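Side-chain contacts in aminopeptidase N (Francisella tularensis subsp. tularensis, PDB 5DLL), which probably degrades intracellular peptides as a zinc-dependent M1-family aminopeptidase, releasing N-terminal residues, preferably alanine: residues 214-219 and 248-253; 302-307 and 340-345; 335-340 and 410-415; 420-425 and 437-442. All blocks are in the same frame, centred on the assembly; numbering follows the deposited sequence.

Contact 1: residues 214-219 and 248-253; sequences ITKSQR and WDEDRF
E250 reaches out from helix 236-253 to the loop containing T215 and K216. Its CB already points at the loop, and CG is set beside E250's own backbone N, anti to its carbonyl carbon (chi1 -74°). Beyond CG the chain is fully extended, which carries the carboxylate the whole way across. CD comes to rest 3.7 Å from K216 CB, methylene against carboxylate carbon. Of the two oxygens, OE2 does the work in this contact: it accepts K216 N at 2.8 Å, with the N-H arriving from above the carboxylate plane, 45° out of it. The same oxygen lies 3.3 Å from T215 CA, beside the T215-K216 peptide on the side of its N-H. OE1 is engaged by the hydroxyl of Y213. A glutamate suits this place because its chain is long enough to span from helix to loop, and its two oxygens can serve K216 N and the Y213 hydroxyl. The charged end of K216 does not pair with it; NZ stays 5.7 Å from E250 OE2, at most a weak electrostatic attraction. T215 OG1 turns elsewhere, accepting R219 N at 2.9 Å and bonding to E256. T215 to Q218 form a type I turn, closing the hairpin between strands 207-214 and 220-227. The contact ties that hairpin tip, at the edge of a five-stranded mixed sheet, to the C-terminal part of helix 236-253.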
loop_
_atom_site.group_PDB
_atom_site.type_symbol
_atom_site.label_atom_id
_atom_site.label_comp_id
_atom_site.label_asym_id
_atom_site.label_seq_id
_atom_site.Cartn_x
_atom_site.Cartn_y
_atom_site.Cartn_z
ATOM N N ILE A 214 16.264 -1.923 -23.548
ATOM C CA ILE A 214 15.999 -2.791 -24.696
ATOM C C ILE A 214 15.021 -3.883 -24.288
ATOM O O ILE A 214 15.259 -4.615 -23.325
ATOM C CB ILE A 214 17.283 -3.451 -25.240
ATOM C CG1 ILE A 214 18.314 -2.390 -25.655
ATOM C CG2 ILE A 214 16.953 -4.383 -26.404
ATOM C CD1 ILE A 214 17.999 -1.682 -26.955
ATOM N N THR A 215 13.932 -4.001 -25.037
ATOM C CA THR A 215 12.899 -4.977 -24.730
ATOM C C THR A 215 13.277 -6.381 -25.203
ATOM O O THR A 215 14.272 -6.578 -25.905
ATOM C CB THR A 215 11.543 -4.570 -25.349
ATOM O OG1 THR A 215 11.640 -4.525 -26.781
ATOM C CG2 THR A 215 11.111 -3.216 -24.836
ATOM N N LYS A 216 12.454 -7.341 -24.799
ATOM C CA LYS A 216 12.580 -8.756 -25.149
ATOM C C LYS A 216 12.513 -9.001 -26.664
ATOM O O LYS A 216 13.153 -9.921 -27.176
ATOM C CB LYS A 216 11.447 -9.503 -24.442
ATOM C CG LYS A 216 11.379 -11.016 -24.587
ATOM C CD LYS A 216 10.316 -11.591 -23.640
ATOM C CE LYS A 216 8.966 -10.867 -23.739
ATOM N NZ LYS A 216 7.946 -11.378 -22.791
ATOM N N SER A 217 11.740 -8.174 -27.372
ATOM C CA SER A 217 11.675 -8.224 -28.836
ATOM C C SER A 217 12.626 -7.203 -29.477
ATOM O O SER A 217 12.489 -6.870 -30.657
ATOM C CB SER A 217 10.247 -7.979 -29.315
ATOM O OG SER A 217 9.897 -6.616 -29.162
ATOM N N GLN A 218 13.573 -6.703 -28.681
ATOM C CA GLN A 218 14.715 -5.915 -29.157
ATOM C C GLN A 218 14.398 -4.457 -29.504
ATOM O O GLN A 218 15.214 -3.788 -30.139
ATOM C CB GLN A 218 15.389 -6.613 -30.354
ATOM C CG GLN A 218 16.906 -6.618 -30.290
ATOM C CD GLN A 218 17.428 -7.371 -29.081
ATOM O OE1 GLN A 218 16.732 -8.217 -28.513
ATOM N NE2 GLN A 218 18.655 -7.062 -28.674
ATOM N N ARG A 219 13.242 -3.954 -29.069
ATOM C CA ARG A 219 12.861 -2.574 -29.366
ATOM C C ARG A 219 13.469 -1.620 -28.347
ATOM O O ARG A 219 13.578 -1.948 -27.167
ATOM C CB ARG A 219 11.342 -2.404 -29.383
ATOM C CG ARG A 219 10.874 -1.339 -30.367
ATOM C CD ARG A 219 9.505 -0.770 -30.027
ATOM N NE ARG A 219 8.642 -1.746 -29.358
ATOM C CZ ARG A 219 8.225 -1.673 -28.092
ATOM N NH1 ARG A 219 8.562 -0.653 -27.307
ATOM N NH2 ARG A 219 7.448 -2.633 -27.608
ATOM N N TRP A 248 11.462 -7.519 -14.897
ATOM C CA TRP A 248 10.765 -8.508 -14.082
ATOM C C TRP A 248 9.433 -8.893 -14.703
ATOM O O TRP A 248 8.991 -10.039 -14.596
ATOM C CB TRP A 248 10.535 -7.974 -12.673
ATOM C CG TRP A 248 9.763 -8.914 -11.809
ATOM C CD1 TRP A 248 10.255 -9.964 -11.097
ATOM C CD2 TRP A 248 8.353 -8.889 -11.565
ATOM N NE1 TRP A 248 9.241 -10.597 -10.419
ATOM C CE2 TRP A 248 8.061 -9.953 -10.688
ATOM C CE3 TRP A 248 7.308 -8.062 -11.995
ATOM C CZ2 TRP A 248 6.764 -10.215 -10.233
ATOM C CZ3 TRP A 248 6.019 -8.329 -11.543
ATOM C CH2 TRP A 248 5.762 -9.396 -10.672
ATOM N N ASP A 249 8.796 -7.926 -15.349
ATOM C CA ASP A 249 7.514 -8.150 -15.985
ATOM C C ASP A 249 7.717 -9.039 -17.203
ATOM O O ASP A 249 6.932 -9.970 -17.428
ATOM C CB ASP A 249 6.872 -6.816 -16.386
ATOM C CG ASP A 249 5.374 -6.772 -16.111
ATOM O OD1 ASP A 249 4.772 -7.819 -15.785
ATOM O OD2 ASP A 249 4.786 -5.670 -16.215
ATOM N N GLU A 250 8.773 -8.760 -17.973
ATOM C CA GLU A 250 9.158 -9.620 -19.100
ATOM C C GLU A 250 9.497 -11.030 -18.628
ATOM O O GLU A 250 8.928 -12.008 -19.114
ATOM C CB GLU A 250 10.357 -9.042 -19.858
ATOM C CG GLU A 250 10.029 -7.836 -20.719
ATOM C CD GLU A 250 11.237 -7.278 -21.450
ATOM O OE1 GLU A 250 12.377 -7.508 -21.006
ATOM O OE2 GLU A 250 11.051 -6.596 -22.475
ATOM N N ASP A 251 10.416 -11.129 -17.671
ATOM C CA ASP A 251 10.900 -12.427 -17.204
ATOM C C ASP A 251 9.776 -13.280 -16.615
ATOM O O ASP A 251 9.546 -14.391 -17.069
ATOM C CB ASP A 251 12.029 -12.259 -16.173
ATOM C CG ASP A 251 13.354 -11.809 -16.804
ATOM O OD1 ASP A 251 13.506 -11.865 -18.047
ATOM O OD2 ASP A 251 14.257 -11.399 -16.042
ATOM N N ARG A 252 9.064 -12.755 -15.627
ATOM C CA ARG A 252 8.075 -13.557 -14.914
ATOM C C ARG A 252 6.691 -13.611 -15.571
ATOM O O ARG A 252 6.043 -14.659 -15.556
ATOM C CB ARG A 252 7.933 -13.082 -13.470
ATOM C CG ARG A 252 6.953 -13.936 -12.694
ATOM C CD ARG A 252 7.190 -13.936 -11.198
ATOM N NE ARG A 252 6.091 -14.640 -10.543
ATOM C CZ ARG A 252 5.821 -14.606 -9.243
ATOM N NH1 ARG A 252 6.581 -13.903 -8.408
ATOM N NH2 ARG A 252 4.779 -15.289 -8.777
ATOM N N PHE A 253 6.228 -12.495 -16.129
ATOM C CA PHE A 253 4.856 -12.413 -16.649
ATOM C C PHE A 253 4.735 -12.481 -18.176
ATOM O O PHE A 253 3.640 -12.699 -18.701
ATOM C CB PHE A 253 4.159 -11.159 -16.104
ATOM C CG PHE A 253 3.479 -11.377 -14.781
ATOM C CD1 PHE A 253 4.185 -11.256 -13.590
ATOM C CD2 PHE A 253 2.134 -11.719 -14.725
ATOM C CE1 PHE A 253 3.559 -11.468 -12.370
ATOM C CE2 PHE A 253 1.503 -11.931 -13.508
ATOM C CZ PHE A 253 2.216 -11.808 -12.328
#

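Contact 2: residues 302-307 and 340-345; sequences LVQSVV and QEFTSD
Behind the place where S305 meets T343 across two helices, the carbonyl oxygen Q340 O is gripped twice by S344. Its backbone N-H gives the ordinary helical bond, and S344 OG adds a second to Q340 O at 2.6 Å, so this buried hydroxyl is satisfied within its own helix. Helices 297-312 and 328-346 run roughly antiparallel here, with 140° between their directions and axes 9.6 Å apart. They are the helix pair of the M1 zinc site: the first carries H309, with H313 just past its end, and the second E332. F342 and Q304 contribute equally; F342 has CG anti to its backbone N (chi1 167°), and its ring meets Q304. Ring atom F342 CE2 stands 3.8 Å from Q304 CG, while Q304 O lies at the ring edge, close to its plane. A glutamine suits this place, since its methylenes pack on the ring while OE1 accepts from N347. The small pair lets the backbones draw near, with S305 CB 3.8 Å from T343 OG1. No hydrogen bond crosses between the segments, which implies cohesion by shape and dispersion, with the Q304 amide bonded to N347 and the T343 hydroxyl weakly to D339 O.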
loop_
_atom_site.group_PDB
_atom_site.type_symbol
_atom_site.label_atom_id
_atom_site.label_comp_id
_atom_site.label_asym_id
_atom_site.label_seq_id
_atom_site.Cartn_x
_atom_site.Cartn_y
_atom_site.Cartn_z
ATOM N N LEU A 302 10.919 0.933 -0.839
ATOM C CA LEU A 302 9.620 1.559 -1.081
ATOM C C LEU A 302 9.577 2.295 -2.416
ATOM O O LEU A 302 8.579 2.208 -3.136
ATOM C CB LEU A 302 9.259 2.507 0.062
ATOM C CG LEU A 302 8.891 1.811 1.378
ATOM C CD1 LEU A 302 8.925 2.796 2.544
ATOM C CD2 LEU A 302 7.531 1.136 1.269
ATOM N N VAL A 303 10.651 3.015 -2.740
ATOM C CA VAL A 303 10.792 3.680 -4.046
ATOM C C VAL A 303 10.654 2.667 -5.176
ATOM O O VAL A 303 9.981 2.925 -6.175
ATOM C CB VAL A 303 12.156 4.397 -4.183
ATOM C CG1 VAL A 303 12.442 4.777 -5.633
ATOM C CG2 VAL A 303 12.200 5.636 -3.300
ATOM N N GLN A 304 11.308 1.523 -5.003
ATOM C CA GLN A 304 11.233 0.421 -5.953
ATOM C C GLN A 304 9.801 -0.090 -6.102
ATOM O O GLN A 304 9.309 -0.237 -7.218
ATOM C CB GLN A 304 12.147 -0.721 -5.489
ATOM C CG GLN A 304 12.388 -1.808 -6.528
ATOM C CD GLN A 304 12.978 -3.073 -5.930
ATOM O OE1 GLN A 304 12.470 -3.609 -4.940
ATOM N NE2 GLN A 304 14.049 -3.563 -6.538
ATOM N N SER A 305 9.156 -0.356 -4.965
ATOM C CA SER A 305 7.775 -0.864 -4.903
ATOM C C SER A 305 6.763 0.089 -5.532
ATOM O O SER A 305 5.845 -0.333 -6.245
ATOM C CB SER A 305 7.378 -1.098 -3.439
ATOM O OG SER A 305 6.004 -1.414 -3.322
ATOM N N VAL A 306 6.935 1.371 -5.227
ATOM C CA VAL A 306 6.084 2.434 -5.748
ATOM C C VAL A 306 6.177 2.499 -7.276
ATOM O O VAL A 306 5.164 2.425 -7.976
ATOM C CB VAL A 306 6.483 3.793 -5.118
ATOM C CG1 VAL A 306 5.905 4.964 -5.895
ATOM C CG2 VAL A 306 6.055 3.848 -3.658
ATOM N N VAL A 307 7.401 2.630 -7.781
ATOM C CA VAL A 307 7.641 2.693 -9.219
ATOM C C VAL A 307 7.141 1.407 -9.871
ATOM O O VAL A 307 6.477 1.443 -10.910
ATOM C CB VAL A 307 9.144 2.894 -9.537
ATOM C CG1 VAL A 307 9.416 2.743 -11.031
ATOM C CG2 VAL A 307 9.628 4.254 -9.046
ATOM N N GLN A 340 3.733 -6.829 -4.892
ATOM C CA GLN A 340 4.245 -7.533 -3.716
ATOM C C GLN A 340 5.018 -8.798 -4.107
ATOM O O GLN A 340 5.897 -9.243 -3.371
ATOM C CB GLN A 340 3.139 -7.801 -2.684
ATOM C CG GLN A 340 1.989 -8.683 -3.127
ATOM C CD GLN A 340 0.803 -8.621 -2.170
ATOM O OE1 GLN A 340 0.590 -7.613 -1.489
ATOM N NE2 GLN A 340 0.012 -9.696 -2.126
ATOM N N GLU A 341 4.709 -9.352 -5.278
ATOM C CA GLU A 341 5.510 -10.432 -5.877
ATOM C C GLU A 341 6.832 -9.932 -6.448
ATOM O O GLU A 341 7.842 -10.631 -6.402
ATOM C CB GLU A 341 4.729 -11.120 -6.999
ATOM C CG GLU A 341 3.614 -12.026 -6.513
ATOM C CD GLU A 341 4.137 -13.222 -5.748
ATOM O OE1 GLU A 341 5.140 -13.829 -6.182
ATOM O OE2 GLU A 341 3.544 -13.555 -4.705
ATOM N N PHE A 342 6.800 -8.734 -7.017
ATOM C CA PHE A 342 7.984 -8.083 -7.573
ATOM C C PHE A 342 8.982 -7.812 -6.466
ATOM O O PHE A 342 10.153 -8.179 -6.561
ATOM C CB PHE A 342 7.553 -6.781 -8.255
ATOM C CG PHE A 342 8.682 -5.853 -8.616
ATOM C CD1 PHE A 342 9.718 -6.272 -9.433
ATOM C CD2 PHE A 342 8.664 -4.524 -8.187
ATOM C CE1 PHE A 342 10.739 -5.402 -9.787
ATOM C CE2 PHE A 342 9.678 -3.648 -8.538
ATOM C CZ PHE A 342 10.719 -4.089 -9.340
ATOM N N THR A 343 8.499 -7.181 -5.402
ATOM C CA THR A 343 9.319 -6.925 -4.227
ATOM C C THR A 343 9.835 -8.221 -3.575
ATOM O O THR A 343 10.965 -8.255 -3.093
ATOM C CB THR A 343 8.549 -6.052 -3.220
ATOM O OG1 THR A 343 8.402 -4.744 -3.777
ATOM C CG2 THR A 343 9.285 -5.933 -1.889
ATOM N N SER A 344 9.023 -9.278 -3.584
ATOM C CA SER A 344 9.404 -10.564 -2.992
ATOM C C SER A 344 10.580 -11.242 -3.718
ATOM O O SER A 344 11.527 -11.730 -3.079
ATOM C CB SER A 344 8.196 -11.503 -2.966
ATOM O OG SER A 344 7.218 -11.051 -2.056
ATOM N N ASP A 345 10.513 -11.269 -5.047
ATOM C CA ASP A 345 11.572 -11.862 -5.870
ATOM C C ASP A 345 12.915 -11.133 -5.744
ATOM O O ASP A 345 13.944 -11.768 -5.529
ATOM C CB ASP A 345 11.147 -11.899 -7.344
ATOM C CG ASP A 345 9.965 -12.835 -7.598
ATOM O OD1 ASP A 345 9.720 -13.747 -6.771
ATOM O OD2 ASP A 345 9.286 -12.657 -8.636
#

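Contact 3: residues 335-340 and 410-415; sequences TVFRDQ and EGFQKG
F337 and F412 extend from facing helices, and one corner of the F337 ring meets the CE2-CZ side of F412. F337 CE2 lies 3.7 Å from F412 CE2, and F412 CZ is equally near. The planes are turned 60° apart with centroids separated by 5.5 Å, an oblique arrangement that is neither a stack nor edge-to-face. Both rings have CG anti to the backbone N (chi1 169° in F337), which points each ring at the other helix; long, flat phenylalanines suit an apolar meeting between well-separated backbones. The helices are 328-346 and 390-423 of the thermolysin-like catalytic domain; the former supplies the zinc ligand E332, and the side chain of F337 is about 11 Å from the zinc ion. Around the pair, I400 and R401 touch F337, while the H404 ring and the M437 side chain adjoin F412. Further out, D339 OD1 is hydrogen-bonded to ND1 of the zinc ligand H309, a second-shell tie that probably helps orient that imidazole, and R338 pairs with D249.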
loop_
_atom_site.group_PDB
_atom_site.type_symbol
_atom_site.label_atom_id
_atom_site.label_comp_id
_atom_site.label_asym_id
_atom_site.label_seq_id
_atom_site.Cartn_x
_atom_site.Cartn_y
_atom_site.Cartn_z
ATOM N N THR A 335 -2.776 -5.691 -9.500
ATOM C CA THR A 335 -1.539 -4.912 -9.586
ATOM C C THR A 335 -0.802 -4.843 -8.243
ATOM O O THR A 335 0.418 -4.675 -8.214
ATOM C CB THR A 335 -1.821 -3.470 -10.069
ATOM O OG1 THR A 335 -2.713 -3.492 -11.190
ATOM C CG2 THR A 335 -0.532 -2.773 -10.469
ATOM N N VAL A 336 -1.544 -4.945 -7.141
ATOM C CA VAL A 336 -0.962 -4.999 -5.796
ATOM C C VAL A 336 -0.295 -6.354 -5.598
ATOM O O VAL A 336 0.838 -6.438 -5.109
ATOM C CB VAL A 336 -2.025 -4.768 -4.693
ATOM C CG1 VAL A 336 -1.498 -5.169 -3.321
ATOM C CG2 VAL A 336 -2.470 -3.308 -4.662
ATOM N N PHE A 337 -1.001 -7.416 -5.975
ATOM C CA PHE A 337 -0.439 -8.760 -5.937
ATOM C C PHE A 337 0.868 -8.801 -6.720
ATOM O O PHE A 337 1.856 -9.378 -6.271
ATOM C CB PHE A 337 -1.430 -9.774 -6.510
ATOM C CG PHE A 337 -0.835 -11.130 -6.747
ATOM C CD1 PHE A 337 -0.677 -12.020 -5.700
ATOM C CD2 PHE A 337 -0.428 -11.513 -8.018
ATOM C CE1 PHE A 337 -0.122 -13.267 -5.913
ATOM C CE2 PHE A 337 0.123 -12.763 -8.241
ATOM C CZ PHE A 337 0.277 -13.641 -7.187
ATOM N N ARG A 338 0.873 -8.168 -7.883
ATOM C CA ARG A 338 2.066 -8.122 -8.710
ATOM C C ARG A 338 3.203 -7.337 -8.055
ATOM O O ARG A 338 4.336 -7.805 -8.044
ATOM C CB ARG A 338 1.736 -7.544 -10.078
ATOM C CG ARG A 338 0.788 -8.419 -10.880
ATOM C CD ARG A 338 0.389 -7.720 -12.161
ATOM N NE ARG A 338 1.530 -7.644 -13.068
ATOM C CZ ARG A 338 1.606 -6.853 -14.131
ATOM N NH1 ARG A 338 0.614 -6.036 -14.444
ATOM N NH2 ARG A 338 2.688 -6.877 -14.882
ATOM N N ASP A 339 2.903 -6.165 -7.501
ATOM C CA ASP A 339 3.935 -5.352 -6.838
ATOM C C ASP A 339 4.540 -6.064 -5.622
ATOM O O ASP A 339 5.731 -5.916 -5.348
ATOM C CB ASP A 339 3.420 -3.935 -6.472
ATOM C CG ASP A 339 2.985 -3.793 -4.999
ATOM O OD1 ASP A 339 1.814 -3.427 -4.762
ATOM O OD2 ASP A 339 3.810 -4.008 -4.080
ATOM N N GLN A 340 3.733 -6.829 -4.892
ATOM C CA GLN A 340 4.245 -7.533 -3.716
ATOM C C GLN A 340 5.018 -8.798 -4.107
ATOM O O GLN A 340 5.897 -9.243 -3.371
ATOM C CB GLN A 340 3.139 -7.801 -2.684
ATOM C CG GLN A 340 1.989 -8.683 -3.127
ATOM C CD GLN A 340 0.803 -8.621 -2.170
ATOM O OE1 GLN A 340 0.590 -7.613 -1.489
ATOM N NE2 GLN A 340 0.012 -9.696 -2.126
ATOM N N GLU A 410 2.707 -21.937 -13.114
ATOM C CA GLU A 410 2.595 -22.217 -14.542
ATOM C C GLU A 410 1.161 -22.007 -15.025
ATOM O O GLU A 410 0.936 -21.351 -16.044
ATOM C CB GLU A 410 3.076 -23.640 -14.842
ATOM C CG GLU A 410 3.484 -23.878 -16.293
ATOM C CD GLU A 410 4.168 -25.222 -16.513
ATOM O OE1 GLU A 410 4.344 -25.988 -15.538
ATOM O OE2 GLU A 410 4.538 -25.517 -17.669
ATOM N N GLY A 411 0.203 -22.543 -14.268
ATOM C CA GLY A 411 -1.222 -22.417 -14.583
ATOM C C GLY A 411 -1.797 -21.028 -14.355
ATOM O O GLY A 411 -2.764 -20.630 -15.007
ATOM N N PHE A 412 -1.212 -20.293 -13.416
ATOM C CA PHE A 412 -1.585 -18.906 -13.171
ATOM C C PHE A 412 -1.165 -18.019 -14.343
ATOM O O PHE A 412 -1.932 -17.156 -14.770
ATOM C CB PHE A 412 -0.940 -18.419 -11.874
ATOM C CG PHE A 412 -1.378 -17.044 -11.447
ATOM C CD1 PHE A 412 -2.595 -16.859 -10.801
ATOM C CD2 PHE A 412 -0.563 -15.940 -11.664
ATOM C CE1 PHE A 412 -2.999 -15.597 -10.393
ATOM C CE2 PHE A 412 -0.961 -14.677 -11.258
ATOM C CZ PHE A 412 -2.182 -14.505 -10.623
ATOM N N GLN A 413 0.042 -18.238 -14.864
ATOM C CA GLN A 413 0.513 -17.532 -16.061
ATOM C C GLN A 413 -0.293 -17.914 -17.307
ATOM O O GLN A 413 -0.536 -17.070 -18.168
ATOM C CB GLN A 413 2.002 -17.797 -16.313
ATOM C CG GLN A 413 2.943 -17.270 -15.240
ATOM C CD GLN A 413 2.836 -15.773 -15.027
ATOM O OE1 GLN A 413 2.460 -15.026 -15.934
ATOM N NE2 GLN A 413 3.169 -15.323 -13.818
ATOM N N LYS A 414 -0.695 -19.181 -17.408
ATOM C CA LYS A 414 -1.639 -19.611 -18.454
ATOM C C LYS A 414 -2.942 -18.809 -18.388
ATOM O O LYS A 414 -3.542 -18.495 -19.418
ATOM C CB LYS A 414 -1.976 -21.104 -18.327
ATOM C CG LYS A 414 -0.959 -22.071 -18.909
ATOM C CD LYS A 414 -1.481 -23.497 -18.784
ATOM C CE LYS A 414 -0.524 -24.525 -19.369
ATOM N NZ LYS A 414 0.720 -24.687 -18.565
ATOM N N GLY A 415 -3.383 -18.506 -17.169
ATOM C CA GLY A 415 -4.588 -17.716 -16.946
ATOM C C GLY A 415 -4.421 -16.243 -17.271
ATOM O O GLY A 415 -5.359 -15.611 -17.757
#

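Contact 4: residues 420-425 and 437-442; sequences FERHDG and MADANN
Two consecutive helices of the catalytic domain, 390-423 and 430-439, are pinned at the surface near their C-terminal ends by a salt bridge from R422 to D439. R422 is stretched from CG to NE and delivers its guanidinium across the aspartate at about a right angle. NH2 makes the main bond to D439 OD2, 3.0 Å long and 159° at the hydrogen. The oxygen lies in the guanidinium plane but is met on its anti side, somewhat out of the carboxylate plane. NH1 adds a weak second bond to that same D439 OD2 at 3.3 Å. A carboxylate near a helix C-terminus probably faces an unfavourable dipole, which R422 may offset. Helix 430-439 closes in a Schellman motif whose C-prime residue is N442, an asparagine, a residue type that tolerates the positive phi of this position. Just before it, N441 ND2 bonds M437 O at 3.1 Å, taking up a carbonyl as the helix ends, and also G411 O of helix 390-423.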
loop_
_atom_site.group_PDB
_atom_site.type_symbol
_atom_site.label_atom_id
_atom_site.label_comp_id
_atom_site.label_asym_id
_atom_site.label_seq_id
_atom_site.Cartn_x
_atom_site.Cartn_y
_atom_site.Cartn_z
ATOM N N PHE A 420 -5.477 -11.644 -21.113
ATOM C CA PHE A 420 -5.138 -10.598 -22.079
ATOM C C PHE A 420 -5.594 -10.956 -23.489
ATOM O O PHE A 420 -5.963 -10.074 -24.257
ATOM C CB PHE A 420 -3.633 -10.313 -22.072
ATOM C CG PHE A 420 -3.133 -9.758 -20.768
ATOM C CD1 PHE A 420 -3.542 -8.507 -20.336
ATOM C CD2 PHE A 420 -2.258 -10.482 -19.969
ATOM C CE1 PHE A 420 -3.094 -7.989 -19.132
ATOM C CE2 PHE A 420 -1.802 -9.970 -18.767
ATOM C CZ PHE A 420 -2.225 -8.721 -18.347
ATOM N N GLU A 421 -5.565 -12.241 -23.833
ATOM C CA GLU A 421 -6.059 -12.698 -25.139
ATOM C C GLU A 421 -7.536 -12.326 -25.337
ATOM O O GLU A 421 -7.920 -11.806 -26.381
ATOM C CB GLU A 421 -5.845 -14.213 -25.315
ATOM C CG GLU A 421 -4.415 -14.603 -25.696
ATOM C CD GLU A 421 -4.087 -16.087 -25.495
ATOM O OE1 GLU A 421 -4.957 -16.870 -25.051
ATOM O OE2 GLU A 421 -2.937 -16.478 -25.786
ATOM N N ARG A 422 -8.357 -12.581 -24.325
ATOM C CA ARG A 422 -9.773 -12.223 -24.381
ATOM C C ARG A 422 -10.000 -10.717 -24.322
ATOM O O ARG A 422 -10.793 -10.168 -25.094
ATOM C CB ARG A 422 -10.537 -12.866 -23.219
ATOM C CG ARG A 422 -10.734 -14.362 -23.347
ATOM C CD ARG A 422 -11.452 -14.928 -22.133
ATOM N NE ARG A 422 -11.762 -16.344 -22.308
ATOM C CZ ARG A 422 -12.219 -17.150 -21.353
ATOM N NH1 ARG A 422 -12.434 -16.703 -20.119
ATOM N NH2 ARG A 422 -12.461 -18.422 -21.635
ATOM N N HIS A 423 -9.295 -10.055 -23.404
ATOM C CA HIS A 423 -9.705 -8.741 -22.926
ATOM C C HIS A 423 -8.720 -7.588 -23.147
ATOM O O HIS A 423 -8.841 -6.551 -22.496
ATOM C CB HIS A 423 -10.044 -8.842 -21.434
ATOM C CG HIS A 423 -11.036 -9.916 -21.111
ATOM N ND1 HIS A 423 -12.212 -10.079 -21.812
ATOM C CD2 HIS A 423 -11.038 -10.867 -20.146
ATOM C CE1 HIS A 423 -12.891 -11.090 -21.301
ATOM N NE2 HIS A 423 -12.202 -11.584 -20.287
ATOM N N ASP A 424 -7.765 -7.736 -24.060
ATOM C CA ASP A 424 -6.929 -6.591 -24.443
ATOM C C ASP A 424 -7.837 -5.523 -25.065
ATOM O O ASP A 424 -8.637 -5.821 -25.951
ATOM C CB ASP A 424 -5.816 -7.009 -25.415
ATOM C CG ASP A 424 -4.897 -5.852 -25.804
ATOM O OD1 ASP A 424 -4.846 -4.840 -25.084
ATOM O OD2 ASP A 424 -4.213 -5.958 -26.842
ATOM N N GLY A 425 -7.726 -4.290 -24.577
ATOM C CA GLY A 425 -8.593 -3.194 -25.010
ATOM C C GLY A 425 -10.044 -3.366 -24.584
ATOM O O GLY A 425 -10.952 -3.004 -25.327
ATOM N N MET A 437 -8.901 -17.449 -15.666
ATOM C CA MET A 437 -8.069 -18.239 -14.763
ATOM C C MET A 437 -8.637 -19.665 -14.633
ATOM O O MET A 437 -7.890 -20.642 -14.532
ATOM C CB MET A 437 -8.032 -17.533 -13.396
ATOM C CG MET A 437 -6.697 -17.509 -12.664
ATOM S SD MET A 437 -5.250 -16.848 -13.513
ATOM C CE MET A 437 -5.939 -15.409 -14.324
ATOM N N ALA A 438 -9.964 -19.772 -14.646
ATOM C CA ALA A 438 -10.654 -21.062 -14.607
ATOM C C ALA A 438 -10.469 -21.821 -15.916
ATOM O O ALA A 438 -10.012 -22.961 -15.924
ATOM C CB ALA A 438 -12.142 -20.858 -14.337
ATOM N N ASP A 439 -10.821 -21.165 -17.018
ATOM C CA ASP A 439 -10.877 -21.807 -18.329
ATOM C C ASP A 439 -9.503 -22.172 -18.892
ATOM O O ASP A 439 -9.367 -23.187 -19.568
ATOM C CB ASP A 439 -11.636 -20.917 -19.322
ATOM C CG ASP A 439 -13.108 -20.732 -18.948
ATOM O OD1 ASP A 439 -13.727 -21.690 -18.432
ATOM O OD2 ASP A 439 -13.646 -19.624 -19.177
ATOM N N ALA A 440 -8.488 -21.358 -18.611
ATOM C CA ALA A 440 -7.120 -21.646 -19.060
ATOM C C ALA A 440 -6.539 -22.892 -18.392
ATOM O O ALA A 440 -5.591 -23.488 -18.908
ATOM C CB ALA A 440 -6.211 -20.450 -18.802
ATOM N N ASN A 441 -7.099 -23.268 -17.241
ATOM C CA ASN A 441 -6.644 -24.429 -16.481
ATOM C C ASN A 441 -7.710 -25.506 -16.310
ATOM O O ASN A 441 -7.639 -26.313 -15.385
ATOM C CB ASN A 441 -6.135 -23.966 -15.119
ATOM C CG ASN A 441 -4.888 -23.128 -15.238
ATOM O OD1 ASN A 441 -3.792 -23.663 -15.391
ATOM N ND2 ASN A 441 -5.044 -21.809 -15.199
ATOM N N ASN A 442 -8.691 -25.524 -17.208
ATOM C CA ASN A 442 -9.661 -26.610 -17.256
ATOM C C ASN A 442 -10.239 -26.886 -15.864
ATOM O O ASN A 442 -10.173 -28.005 -15.359
ATOM C CB ASN A 442 -8.982 -27.862 -17.837
ATOM C CG ASN A 442 -9.973 -28.897 -18.344
ATOM O OD1 ASN A 442 -11.159 -28.612 -18.514
ATOM N ND2 ASN A 442 -9.481 -30.107 -18.601
#

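Overall arrangement
Contacts 1, 2 and 3 are buried, whereas contact 4 is a salt bridge at the surface. Contacts 2 and 3 both use helix 328-346 close to the zinc site; contact 3 pairs two rings, while contact 2 sets a ring on a glutamine chain. Contact 4 lies on the far portion of helix 390-423, the helix that contact 3 also uses. Contact 1 fixes a hairpin by one carboxylate, away from the metal, yet its helix touches contact 2: R252 pairs with E341, and W248 NE1 probably bonds D345. Contacts 2 and 3 have no hydrogen bond across them, while 1 and 4 turn on a carboxylate.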